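DNA endonuclease I-CeuI (Chlamydomonas eugametos, PDB 2EX5) makes a staggered cut in DNA just downstream of the insertion site of its group I intron, acting as a magnesium-dependent LAGLIDADG homodimer. Local coordinates at residues C[50-55]-C[101-106]. The protein carries 1 engineered substitution. Sequence-based numbering, arbitrary orientation.
Sequences ESKLFL and LEVFKT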
ATOM      1  N   GLU C  50     -12.526  -0.549  15.244  1.00 36.79           N
ATOM      2  CA  GLU C  50     -12.752  -0.743  13.807  1.00 36.40           C
ATOM      3  C   GLU C  50     -11.796   0.098  12.876  1.00 34.49           C
ATOM      4  O   GLU C  50     -11.263  -0.438  11.877  1.00 32.02           O
ATOM      5  CB  GLU C  50     -14.103  -0.247  13.513  1.00 38.56           C
ATOM      6  CG  GLU C  50     -14.982  -1.204  12.837  1.00 46.44           C
ATOM      7  CD  GLU C  50     -15.969  -1.806  13.810  1.00 49.36           C
ATOM      8  OE1 GLU C  50     -15.750  -1.703  15.073  1.00 52.74           O
ATOM      9  OE2 GLU C  50     -16.976  -2.353  13.313  1.00 53.96           O
ATOM     10  N   SER C  51     -11.631   1.383  13.203  1.00 30.18           N
ATOM     11  CA  SER C  51     -10.867   2.247  12.356  1.00 28.96           C
ATOM     12  C   SER C  51      -9.344   2.050  12.546  1.00 28.15           C
ATOM     13  O   SER C  51      -8.588   2.313  11.638  1.00 28.82           O
ATOM     14  CB  SER C  51     -11.362   3.696  12.427  1.00 28.84           C
ATOM     15  OG  SER C  51     -11.044   4.152  13.667  1.00 29.28           O
ATOM     16  N   LYS C  52      -8.951   1.524  13.710  1.00 28.11           N
ATOM     17  CA  LYS C  52      -7.659   1.022  14.038  1.00 29.46           C
ATOM     18  C   LYS C  52      -7.201  -0.244  13.297  1.00 30.56           C
ATOM     19  O   LYS C  52      -5.988  -0.384  12.904  1.00 29.37           O
ATOM     20  CB  LYS C  52      -7.623   0.768  15.511  1.00 29.96           C
ATOM     21  CG  LYS C  52      -7.656   2.077  16.288  1.00 33.02           C
ATOM     22  CD  LYS C  52      -6.869   1.973  17.553  1.00 36.99           C
ATOM     23  CE  LYS C  52      -7.662   2.343  18.775  1.00 39.55           C
ATOM     24  NZ  LYS C  52      -8.774   1.428  18.687  1.00 43.00           N
ATOM     25  N   LEU C  53      -8.141  -1.172  13.125  1.00 30.51           N
ATOM     26  CA  LEU C  53      -7.867  -2.382  12.376  1.00 28.69           C
ATOM     27  C   LEU C  53      -7.677  -2.022  10.915  1.00 27.27           C
ATOM     28  O   LEU C  53      -6.945  -2.674  10.266  1.00 26.21           O
ATOM     29  CB  LEU C  53      -9.002  -3.447  12.527  1.00 28.32           C
ATOM     30  CG  LEU C  53      -9.072  -4.655  13.485  1.00 29.62           C
ATOM     31  CD1 LEU C  53      -7.960  -4.829  14.419  1.00 28.64           C
ATOM     32  CD2 LEU C  53     -10.460  -4.847  14.285  1.00 28.00           C
ATOM     33  N   PHE C  54      -8.463  -1.077  10.401  1.00 26.07           N
ATOM     34  CA  PHE C  54      -8.373  -0.558   9.034  1.00 24.83           C
ATOM     35  C   PHE C  54      -6.988   0.170   8.897  1.00 24.19           C
ATOM     36  O   PHE C  54      -6.285  -0.045   7.940  1.00 26.78           O
ATOM     37  CB  PHE C  54      -9.542   0.403   8.706  1.00 25.39           C
ATOM     38  CG  PHE C  54      -9.457   1.071   7.283  1.00 24.92           C
ATOM     39  CD1 PHE C  54     -10.092   0.494   6.187  1.00 27.25           C
ATOM     40  CD2 PHE C  54      -8.710   2.222   7.074  1.00 24.73           C
ATOM     41  CE1 PHE C  54     -10.037   1.075   4.892  1.00 28.24           C
ATOM     42  CE2 PHE C  54      -8.622   2.770   5.825  1.00 25.85           C
ATOM     43  CZ  PHE C  54      -9.288   2.210   4.747  1.00 25.85           C
ATOM     44  N   LEU C  55      -6.561   0.949   9.888  1.00 22.90           N
ATOM     45  CA  LEU C  55      -5.313   1.582   9.765  1.00 22.77           C
ATOM     46  C   LEU C  55      -4.202   0.509   9.793  1.00 23.04           C
ATOM     47  O   LEU C  55      -3.226   0.675   9.097  1.00 20.58           O
ATOM     48  CB  LEU C  55      -5.133   2.588  10.859  1.00 21.62           C
ATOM     49  CG  LEU C  55      -3.799   3.320  11.110  1.00 21.28           C
ATOM     50  CD1 LEU C  55      -3.485   4.219   9.832  1.00 22.58           C
ATOM     51  CD2 LEU C  55      -3.824   4.133  12.398  1.00 21.33           C
ATOM     52  N   LEU C 101      -2.424  10.076  12.537  1.00 27.35           N
ATOM     53  CA  LEU C 101      -2.118  11.225  13.452  1.00 31.00           C
ATOM     54  C   LEU C 101      -3.027  11.182  14.673  1.00 32.48           C
ATOM     55  O   LEU C 101      -2.617  11.197  15.858  1.00 34.28           O
ATOM     56  CB  LEU C 101      -2.377  12.484  12.637  1.00 30.72           C
ATOM     57  CG  LEU C 101      -1.408  13.665  12.531  1.00 35.17           C
ATOM     58  CD1 LEU C 101       0.107  13.258  12.402  1.00 33.93           C
ATOM     59  CD2 LEU C 101      -1.838  14.626  11.444  1.00 32.21           C
ATOM     60  N   GLU C 102      -4.313  11.019  14.348  1.00 35.14           N
ATOM     61  CA  GLU C 102      -5.360  10.926  15.363  1.00 35.48           C
ATOM     62  C   GLU C 102      -5.128   9.706  16.268  1.00 35.15           C
ATOM     63  O   GLU C 102      -5.162   9.868  17.475  1.00 35.58           O
ATOM     64  CB  GLU C 102      -6.743  11.037  14.702  1.00 35.96           C
ATOM     65  CG  GLU C 102      -7.839  11.185  15.668  1.00 39.80           C
ATOM     66  CD  GLU C 102      -8.231  12.601  15.964  1.00 38.02           C
ATOM     67  OE1 GLU C 102      -7.981  13.046  17.093  1.00 41.06           O
ATOM     68  OE2 GLU C 102      -8.768  13.264  15.108  1.00 35.80           O
ATOM     69  N   VAL C 103      -4.792   8.521  15.718  1.00 33.64           N
ATOM     70  CA  VAL C 103      -4.453   7.396  16.600  1.00 32.97           C
ATOM     71  C   VAL C 103      -3.116   7.430  17.302  1.00 34.31           C
ATOM     72  O   VAL C 103      -3.023   6.946  18.453  1.00 34.75           O
ATOM     73  CB  VAL C 103      -4.768   5.910  16.046  1.00 34.57           C
ATOM     74  CG1 VAL C 103      -5.041   5.869  14.642  1.00 36.24           C
ATOM     75  CG2 VAL C 103      -3.781   4.875  16.527  1.00 30.67           C
ATOM     76  N   PHE C 104      -2.047   7.945  16.661  1.00 31.79           N
ATOM     77  CA  PHE C 104      -0.845   8.016  17.469  1.00 30.74           C
ATOM     78  C   PHE C 104      -0.816   9.209  18.405  1.00 30.29           C
ATOM     79  O   PHE C 104       0.012   9.224  19.268  1.00 30.86           O
ATOM     80  CB  PHE C 104       0.484   7.933  16.631  1.00 28.53           C
ATOM     81  CG  PHE C 104       0.561   6.748  15.702  1.00 28.12           C
ATOM     82  CD1 PHE C 104       0.462   6.935  14.327  1.00 27.60           C
ATOM     83  CD2 PHE C 104       0.712   5.450  16.182  1.00 28.56           C
ATOM     84  CE1 PHE C 104       0.556   5.847  13.440  1.00 28.11           C
ATOM     85  CE2 PHE C 104       0.814   4.323  15.266  1.00 28.26           C
ATOM     86  CZ  PHE C 104       0.768   4.580  13.892  1.00 29.13           C
ATOM     87  N   LYS C 105      -1.628  10.237  18.194  1.00 30.49           N
ATOM     88  CA  LYS C 105      -1.499  11.488  19.023  1.00 31.18           C
ATOM     89  C   LYS C 105      -0.199  12.302  18.873  1.00 31.41           C
ATOM     90  O   LYS C 105       0.113  13.126  19.737  1.00 31.91           O
ATOM     91  CB  LYS C 105      -1.824  11.227  20.517  1.00 32.16           C
ATOM     92  CG  LYS C 105      -3.316  10.969  20.814  1.00 33.99           C
ATOM     93  CD  LYS C 105      -4.185  11.748  19.835  1.00 38.65           C
ATOM     94  CE  LYS C 105      -5.767  11.633  20.127  1.00 42.36           C
ATOM     95  NZ  LYS C 105      -6.601  12.371  19.033  1.00 40.59           N
ATOM     96  N   THR C 106       0.553  12.077  17.769  1.00 30.12           N
ATOM     97  CA  THR C 106       1.868  12.685  17.526  1.00 29.26           C
ATOM     98  C   THR C 106       2.179  12.364  16.016  1.00 28.65           C
ATOM     99  O   THR C 106       1.428  11.614  15.379  1.00 29.84           O
ATOM    100  CB  THR C 106       2.955  12.214  18.522  1.00 29.19           C
ATOM    101  OG1 THR C 106       4.059  13.150  18.532  1.00 30.75           O
ATOM    102  CG2 THR C 106       3.460  10.756  18.204  1.00 27.18           C
TER
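L55 and V103 meet tip to tip between the helix 49-62 and the last turn of the helix 94-104. Both CB bonds point toward the other helix. The CD2 methyl of L55 faces the CG1 branch of V103, with L55 CD2 lying 4.2 Å from V103 CB. The modelled approach of CD2 to CG1 is too short to be trusted in detail. L55 CG stands anti to its own N (chi1 172°), which extends the side chain toward the second helix. This is the tight part, and it is wholly apolar. L55 is buried and also touches L99 and A100.

The K52 side is looser. K52 CD comes no nearer than 4.4 Å to V103 CG2, and K52 NZ is hydrogen-bonded to Y140 OH. Both K52 and V103 are partly exposed. K105, just past the helix end, forms a salt bridge with E102 of its last turn.

L55 opens the LAGLIDADG motif, whose G61 and E62 bind magnesium. F54 beside it meets F144 of the second subunit. F136 of the helix 126-141 touches K52, L55 and V103, and meets F104 edge-to-face. L101 faces away from L55 and packs on L121 of the strand 118-123, and F104 packs on I123.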